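Side-chain contacts in ionotropic glutamate receptor bacterial homologue (PDB 2PYY), which binds L-glutamate through the ligand-binding core of a bacterial ionotropic receptor, probably as the signal that gates an attached ion channel: residues A67-S70 with E74-Q77; A124-E129 with I180-S185; Y186-P191 with K198-A203. One frame throughout, in Å; residues are numbered along the deposited sequence.

Contact 1 (A67-S70 with E74-Q77); sequences AAIS and EREQ. With GLU (glutamic acid), chain E.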
# COMPACT_ATOMS: atom_id res chain seq x y z
N ALA B 67 -7.64 -12.59 -3.55
CA ALA B 67 -6.65 -13.00 -4.55
C ALA B 67 -5.31 -12.79 -3.86
O ALA B 67 -4.99 -13.45 -2.87
CB ALA B 67 -6.77 -12.14 -5.80
N ALA B 68 -4.54 -11.86 -4.40
CA ALA B 68 -3.25 -11.49 -3.86
C ALA B 68 -3.37 -9.98 -3.70
O ALA B 68 -2.62 -9.21 -4.30
CB ALA B 68 -2.14 -11.84 -4.86
N ILE B 69 -4.36 -9.57 -2.91
CA ILE B 69 -4.68 -8.17 -2.67
C ILE B 69 -3.95 -7.47 -1.51
O ILE B 69 -4.29 -7.68 -0.35
CB ILE B 69 -6.21 -8.01 -2.45
CG1 ILE B 69 -6.97 -8.77 -3.54
CG2 ILE B 69 -6.60 -6.51 -2.48
CD1 ILE B 69 -8.49 -8.68 -3.45
N SER B 70 -2.97 -6.65 -1.83
CA SER B 70 -2.21 -5.94 -0.81
C SER B 70 -3.08 -4.95 -0.04
O SER B 70 -3.88 -4.22 -0.62
CB SER B 70 -1.06 -5.18 -1.46
OG SER B 70 -0.18 -6.08 -2.08
N GLU B 74 -4.18 3.66 1.21
CA GLU B 74 -5.11 4.22 0.23
C GLU B 74 -6.38 3.38 0.06
O GLU B 74 -7.49 3.90 -0.04
CB GLU B 74 -4.41 4.35 -1.11
CG GLU B 74 -5.32 4.72 -2.26
CD GLU B 74 -4.59 4.65 -3.58
OE1 GLU B 74 -3.97 3.59 -3.86
OE2 GLU B 74 -4.64 5.65 -4.33
N ARG B 75 -6.19 2.07 -0.01
CA ARG B 75 -7.31 1.16 -0.15
C ARG B 75 -8.12 1.10 1.14
O ARG B 75 -9.35 1.03 1.12
CB ARG B 75 -6.81 -0.24 -0.54
CG ARG B 75 -6.12 -0.25 -1.91
CD ARG B 75 -5.49 -1.60 -2.24
NE ARG B 75 -4.95 -1.60 -3.60
CZ ARG B 75 -4.22 -2.59 -4.11
NH1 ARG B 75 -3.93 -3.66 -3.38
NH2 ARG B 75 -3.78 -2.48 -5.36
N GLU B 76 -7.43 1.15 2.27
CA GLU B 76 -8.08 1.10 3.57
C GLU B 76 -8.95 2.34 3.81
O GLU B 76 -9.90 2.31 4.59
CB GLU B 76 -7.03 0.99 4.67
CG GLU B 76 -7.44 0.09 5.83
CD GLU B 76 -8.54 0.69 6.67
OE1 GLU B 76 -8.44 1.89 6.99
OE2 GLU B 76 -9.50 -0.05 7.02
N GLN B 77 -8.62 3.42 3.12
CA GLN B 77 -9.38 4.65 3.29
C GLN B 77 -10.82 4.52 2.80
O GLN B 77 -11.75 5.03 3.44
CB GLN B 77 -8.69 5.79 2.54
CG GLN B 77 -9.35 7.14 2.76
CD GLN B 77 -8.62 8.25 2.04
OE1 GLN B 77 -7.49 8.59 2.39
NE2 GLN B 77 -9.27 8.81 1.02
N GLU E . -0.49 -7.56 -4.48
CA GLU E . -0.70 -6.70 -5.68
C GLU E . -1.71 -5.60 -5.36
O GLU E . -2.55 -5.83 -4.46
CB GLU E . -1.21 -7.53 -6.85
CG GLU E . -1.34 -6.76 -8.16
CD GLU E . -1.99 -7.57 -9.27
OE1 GLU E . -1.96 -7.13 -10.43
OE2 GLU E . -2.55 -8.65 -8.97
OXT GLU E . -1.67 -4.54 -6.01
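R75 reaches across to S70, and the two share one carboxylate oxygen of the bound glutamate. From CB the chain leaves with CG anti to the carbonyl carbon (chi1 -64°) and stays extended as far as NE, which carries the guanidinium from the helix to the pocket. R75 CD passes S70 O at 3.5 Å. NH1 then does double duty at the edge of the guanidinium. R75 NH1 donates to S70 O at 2.8 Å, in the carbonyl plane on a lone pair though bent (147°). The bond from R75 NH1 to ligand O, also 2.8 Å, is almost straight (174°). Obliquely to the group, I69 CG2 rests 4.0 Å from R75 NH1. R75 NH2 completes a paired grip on the carboxylate, reaching ligand OXT at 3.0 Å. S70 N also donates to ligand O, at 2.8 Å, so two N-H groups hold that oxygen, while ligand N gives bonds to A68 O (2.7 Å) and S70 OG (2.8 Å). Backbone atoms, the S70 hydroxyl and the arginine thus help to hold both alpha groups. The loop runs from strand 64-66 into helix 73-78; V50 of helix 50-58, F81 of strand 80-81 and T122 of helix 122-129 flank R75.

Contact 2 (A124-E129 with I180-S185); sequences ATYLRE and ILREES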
# COMPACT_ATOMS: atom_id res chain seq x y z
N ALA B 124 3.50 -0.89 -9.25
CA ALA B 124 3.51 0.25 -10.17
C ALA B 124 3.52 1.55 -9.35
O ALA B 124 4.18 2.52 -9.71
CB ALA B 124 2.27 0.22 -11.07
N THR B 125 2.76 1.56 -8.26
CA THR B 125 2.68 2.71 -7.36
C THR B 125 4.06 2.97 -6.74
O THR B 125 4.58 4.09 -6.80
CB THR B 125 1.63 2.47 -6.23
OG1 THR B 125 0.33 2.40 -6.82
CG2 THR B 125 1.65 3.60 -5.21
N TYR B 126 4.64 1.93 -6.16
CA TYR B 126 5.96 2.05 -5.55
C TYR B 126 6.98 2.61 -6.56
O TYR B 126 7.71 3.56 -6.26
CB TYR B 126 6.40 0.68 -5.03
CG TYR B 126 7.82 0.64 -4.51
CD1 TYR B 126 8.86 0.13 -5.29
CD2 TYR B 126 8.12 1.08 -3.22
CE1 TYR B 126 10.16 0.05 -4.80
CE2 TYR B 126 9.41 1.00 -2.72
CZ TYR B 126 10.42 0.48 -3.51
OH TYR B 126 11.70 0.38 -3.01
N LEU B 127 7.02 2.03 -7.75
CA LEU B 127 7.95 2.49 -8.77
C LEU B 127 7.75 3.96 -9.12
O LEU B 127 8.70 4.75 -9.10
CB LEU B 127 7.84 1.64 -10.02
CG LEU B 127 8.23 0.17 -9.84
CD1 LEU B 127 7.76 -0.63 -11.04
CD2 LEU B 127 9.74 0.03 -9.65
N ARG B 128 6.51 4.34 -9.45
CA ARG B 128 6.21 5.73 -9.82
C ARG B 128 6.62 6.70 -8.72
O ARG B 128 7.30 7.70 -8.98
CB ARG B 128 4.71 5.91 -10.11
CG ARG B 128 4.19 5.06 -11.25
CD ARG B 128 2.87 5.58 -11.79
NE ARG B 128 1.83 5.63 -10.77
CZ ARG B 128 1.14 4.58 -10.33
NH1 ARG B 128 1.37 3.38 -10.84
NH2 ARG B 128 0.23 4.73 -9.38
N GLU B 129 6.21 6.41 -7.49
CA GLU B 129 6.53 7.26 -6.36
C GLU B 129 8.03 7.40 -6.12
O GLU B 129 8.49 8.41 -5.59
CB GLU B 129 5.83 6.74 -5.10
CG GLU B 129 4.32 6.94 -5.12
CD GLU B 129 3.63 6.28 -3.94
OE1 GLU B 129 2.43 6.55 -3.73
OE2 GLU B 129 4.30 5.48 -3.24
N ILE B 180 13.38 -7.96 0.02
CA ILE B 180 12.07 -7.39 -0.21
C ILE B 180 12.18 -5.87 -0.15
O ILE B 180 12.69 -5.32 0.82
CB ILE B 180 11.05 -7.87 0.84
CG1 ILE B 180 11.15 -9.39 1.01
CG2 ILE B 180 9.64 -7.47 0.43
CD1 ILE B 180 10.98 -10.17 -0.28
N LEU B 181 11.69 -5.20 -1.19
CA LEU B 181 11.73 -3.74 -1.29
C LEU B 181 10.78 -3.11 -0.29
O LEU B 181 11.08 -2.07 0.30
CB LEU B 181 11.34 -3.32 -2.71
CG LEU B 181 11.99 -4.12 -3.84
CD1 LEU B 181 11.40 -3.69 -5.18
CD2 LEU B 181 13.48 -3.91 -3.82
N ARG B 182 9.62 -3.73 -0.12
CA ARG B 182 8.61 -3.25 0.81
C ARG B 182 7.72 -4.43 1.18
O ARG B 182 7.31 -5.22 0.32
CB ARG B 182 7.76 -2.12 0.19
CG ARG B 182 6.78 -1.49 1.19
CD ARG B 182 6.11 -0.19 0.71
NE ARG B 182 5.06 -0.39 -0.30
CZ ARG B 182 4.21 0.55 -0.72
NH1 ARG B 182 4.27 1.78 -0.22
NH2 ARG B 182 3.30 0.27 -1.65
N GLU B 183 7.43 -4.56 2.47
CA GLU B 183 6.58 -5.64 2.96
C GLU B 183 5.12 -5.27 2.92
O GLU B 183 4.72 -4.21 3.39
CB GLU B 183 6.95 -6.01 4.39
CG GLU B 183 8.25 -6.78 4.51
CD GLU B 183 8.59 -7.13 5.94
OE1 GLU B 183 9.51 -7.95 6.14
OE2 GLU B 183 7.95 -6.57 6.87
N GLU B 184 4.31 -6.16 2.35
CA GLU B 184 2.87 -5.93 2.26
C GLU B 184 2.18 -7.22 2.67
O GLU B 184 2.70 -8.31 2.46
CB GLU B 184 2.46 -5.58 0.83
CG GLU B 184 3.31 -4.52 0.13
CD GLU B 184 2.72 -4.05 -1.20
OE1 GLU B 184 2.36 -4.91 -2.06
OE2 GLU B 184 2.63 -2.82 -1.39
N SER B 185 1.00 -7.10 3.26
CA SER B 185 0.28 -8.29 3.63
C SER B 185 -0.96 -8.30 2.74
O SER B 185 -1.41 -7.25 2.25
CB SER B 185 -0.10 -8.26 5.12
OG SER B 185 -1.25 -7.49 5.35
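Y126 turns its CG anti to the backbone N (chi1 174°), sending the ring off helix 122-129, while L181 sets CG beside its own N (chi1 -45°) and brings CB and CD1 up to that ring. The contact belongs to the second lobe of a periplasmic-binding-protein fold, where this helix lies beside the bend at 181 and 182 in strand 175-190. The two side chains cross at about a right angle. L181 CB touches the phenol oxygen, 3.7 Å from Y126 OH, and L181 CD1 packs obliquely against the ring, 4.0 Å from Y126 CE1. R182 approaches nearer the base of the ring: Y126 CD2 lies over one face of the guanidinium, though at 4.5 Å from R182 NE the approach is loose. I107 touches both Y126 and L181, and L90 of strand 86-94 and the ring of H130 also meet Y126, which is buried. An alanine here is likely to leave L181 without its aromatic neighbour and the R182 guanidinium without the ring over that face. E209 of the second subunit also packs on R182. The carboxylate of E129 is a more distant opposite charge, with OE2 4.8 Å from R182 NH1, and probably adds only a diffuse attraction. E184 serves two sides: OE1 is hydrogen-bonded to T122 OG1 and S70 OG, whereas in a salt bridge E184 OE2 accepts from R182 NH2 at 3.2 Å, nearly along its C-O axis, with the acceptor tilted 27° from the guanidinium plane.

Contact 3 (Y186-P191 with K198-A203); sequences YGIILP and KPINQA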
# COMPACT_ATOMS: atom_id res chain seq x y z
N TYR B 186 -1.49 -9.50 2.49
CA TYR B 186 -2.69 -9.64 1.67
C TYR B 186 -3.86 -9.85 2.59
O TYR B 186 -3.72 -10.46 3.66
CB TYR B 186 -2.63 -10.86 0.76
CG TYR B 186 -1.49 -10.88 -0.21
CD1 TYR B 186 -0.95 -9.70 -0.73
CD2 TYR B 186 -0.97 -12.09 -0.65
CE1 TYR B 186 0.08 -9.73 -1.67
CE2 TYR B 186 0.06 -12.14 -1.58
CZ TYR B 186 0.58 -10.96 -2.08
OH TYR B 186 1.59 -11.04 -3.00
N GLY B 187 -5.03 -9.39 2.16
CA GLY B 187 -6.23 -9.55 2.95
C GLY B 187 -7.41 -9.70 2.02
O GLY B 187 -7.26 -9.62 0.79
N ILE B 188 -8.58 -9.98 2.59
CA ILE B 188 -9.81 -10.10 1.82
C ILE B 188 -10.34 -8.66 1.84
O ILE B 188 -10.38 -8.03 2.91
CB ILE B 188 -10.80 -11.10 2.51
CG1 ILE B 188 -10.25 -12.53 2.36
CG2 ILE B 188 -12.20 -11.01 1.88
CD1 ILE B 188 -10.95 -13.60 3.24
N ILE B 189 -10.66 -8.11 0.68
CA ILE B 189 -11.15 -6.74 0.63
C ILE B 189 -12.67 -6.78 0.68
O ILE B 189 -13.30 -7.61 0.02
CB ILE B 189 -10.63 -6.00 -0.66
CG1 ILE B 189 -10.87 -4.49 -0.55
CG2 ILE B 189 -11.29 -6.59 -1.90
CD1 ILE B 189 -10.02 -3.67 -1.52
N LEU B 190 -13.25 -5.89 1.48
CA LEU B 190 -14.69 -5.84 1.69
C LEU B 190 -15.17 -4.40 1.64
O LEU B 190 -14.37 -3.48 1.80
CB LEU B 190 -15.01 -6.39 3.08
CG LEU B 190 -14.37 -7.71 3.47
CD1 LEU B 190 -13.85 -7.65 4.90
CD2 LEU B 190 -15.39 -8.80 3.30
N PRO B 191 -16.47 -4.20 1.42
CA PRO B 191 -16.99 -2.84 1.39
C PRO B 191 -17.06 -2.36 2.85
O PRO B 191 -17.06 -3.18 3.76
CB PRO B 191 -18.38 -3.01 0.77
CG PRO B 191 -18.76 -4.40 1.17
CD PRO B 191 -17.49 -5.17 0.97
N LYS B 198 -16.18 -9.46 10.46
CA LYS B 198 -15.93 -10.18 11.71
C LYS B 198 -16.05 -11.71 11.60
O LYS B 198 -15.19 -12.44 12.09
CB LYS B 198 -16.82 -9.62 12.83
CG LYS B 198 -16.51 -8.16 13.17
CD LYS B 198 -17.39 -7.59 14.29
CE LYS B 198 -17.26 -8.41 15.58
NZ LYS B 198 -15.83 -8.52 16.01
N PRO B 199 -17.10 -12.22 10.95
CA PRO B 199 -17.19 -13.69 10.85
C PRO B 199 -16.04 -14.27 10.03
O PRO B 199 -15.62 -15.42 10.24
CB PRO B 199 -18.56 -13.92 10.21
CG PRO B 199 -18.77 -12.70 9.41
CD PRO B 199 -18.29 -11.60 10.35
N ILE B 200 -15.52 -13.50 9.08
CA ILE B 200 -14.41 -13.97 8.27
C ILE B 200 -13.17 -14.01 9.16
O ILE B 200 -12.42 -14.98 9.15
CB ILE B 200 -14.15 -13.04 7.04
CG1 ILE B 200 -15.21 -13.30 5.98
CG2 ILE B 200 -12.76 -13.30 6.45
CD1 ILE B 200 -15.04 -12.45 4.72
N ASN B 201 -12.98 -12.96 9.95
CA ASN B 201 -11.83 -12.92 10.84
C ASN B 201 -11.90 -14.08 11.82
O ASN B 201 -10.92 -14.77 12.05
CB ASN B 201 -11.80 -11.59 11.60
CG ASN B 201 -11.42 -10.43 10.72
OD1 ASN B 201 -11.00 -10.62 9.59
ND2 ASN B 201 -11.54 -9.22 11.25
N GLN B 202 -13.09 -14.27 12.38
CA GLN B 202 -13.33 -15.35 13.34
C GLN B 202 -12.98 -16.69 12.68
O GLN B 202 -12.29 -17.53 13.26
CB GLN B 202 -14.80 -15.31 13.77
CG GLN B 202 -15.24 -16.40 14.72
CD GLN B 202 -14.78 -16.18 16.14
OE1 GLN B 202 -14.55 -15.05 16.57
NE2 GLN B 202 -14.66 -17.27 16.90
N ALA B 203 -13.47 -16.89 11.45
CA ALA B 203 -13.20 -18.13 10.72
C ALA B 203 -11.70 -18.32 10.49
O ALA B 203 -11.15 -19.38 10.79
CB ALA B 203 -13.94 -18.12 9.37
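I200 carries the helix side of this contact by itself, giving one methyl to each of two partners on the strand. Its CG2, anti to the backbone N while CG1 lies beside it (chi1 -76°), meets I188 CD1 at 3.7 Å, the two side chains reaching tip to tip. The longer branch ends in I200 CD1, which lies 3.9 Å from L190 CD2; here the side chains slide past each other in opposite directions. I188 and L190 both direct their CB toward helix 197-209, whereas the intervening I189 packs elsewhere, on L53 and I54 of helix 50-58. The strand end thus has helix 197-209 beside I188 and L190 and helix 50-58 beside I189. The contact packs helix 197-209 on the end of strand 175-190, next to strand 64-66, in the first lobe of the periplasmic-binding-protein fold.

Around this first shell, W31 of helix 26-38 touches both I188 and I200, bridging the two segments, and L64 of strand 64-66 lies against both I188 and L190. The backbone sets these side chains in place: I189 is hydrogen-bonded to G65, I188 N bonds to S82 OG, and N201 OD1 accepts from L83 N, so the short loop at 82 and 83 holds strand and helix alike. Near the start of the helix, K198 NZ forms a salt bridge with E76 of the second subunit.

Between the two segments themselves every contact is methyl on methyl. Such contacts are only weakly directional, and the placing of the strand against the helix probably owes its precision to shape and to the polar bonds at S82 and L83, with burial of the three aliphatic side chains supplying the cohesion.

How the contacts relate
From the N terminus, contact 1 closes a short loop, three residues between its segments, from the end of strand 64-66 to helix 73-78. Contact 2 spans 50 residues, bringing helix 122-129 back to the returning strand 175-190, and contact 3 closes the six-residue turn from that strand into helix 197-209. The three follow in series, neither nesting nor crossing. Contacts 2 and 3 adjoin in sequence but have their centres about 23 Å apart, because the strand passes from one lobe to the other. Contact 1 links to both: I69 O pairs with G187 N at 3.1 Å, and the E184 carboxylate joins it to contact 2. Strand 175-190 thus runs between the lobes past the glutamate pocket, and all three contacts have residues within reach of the second subunit.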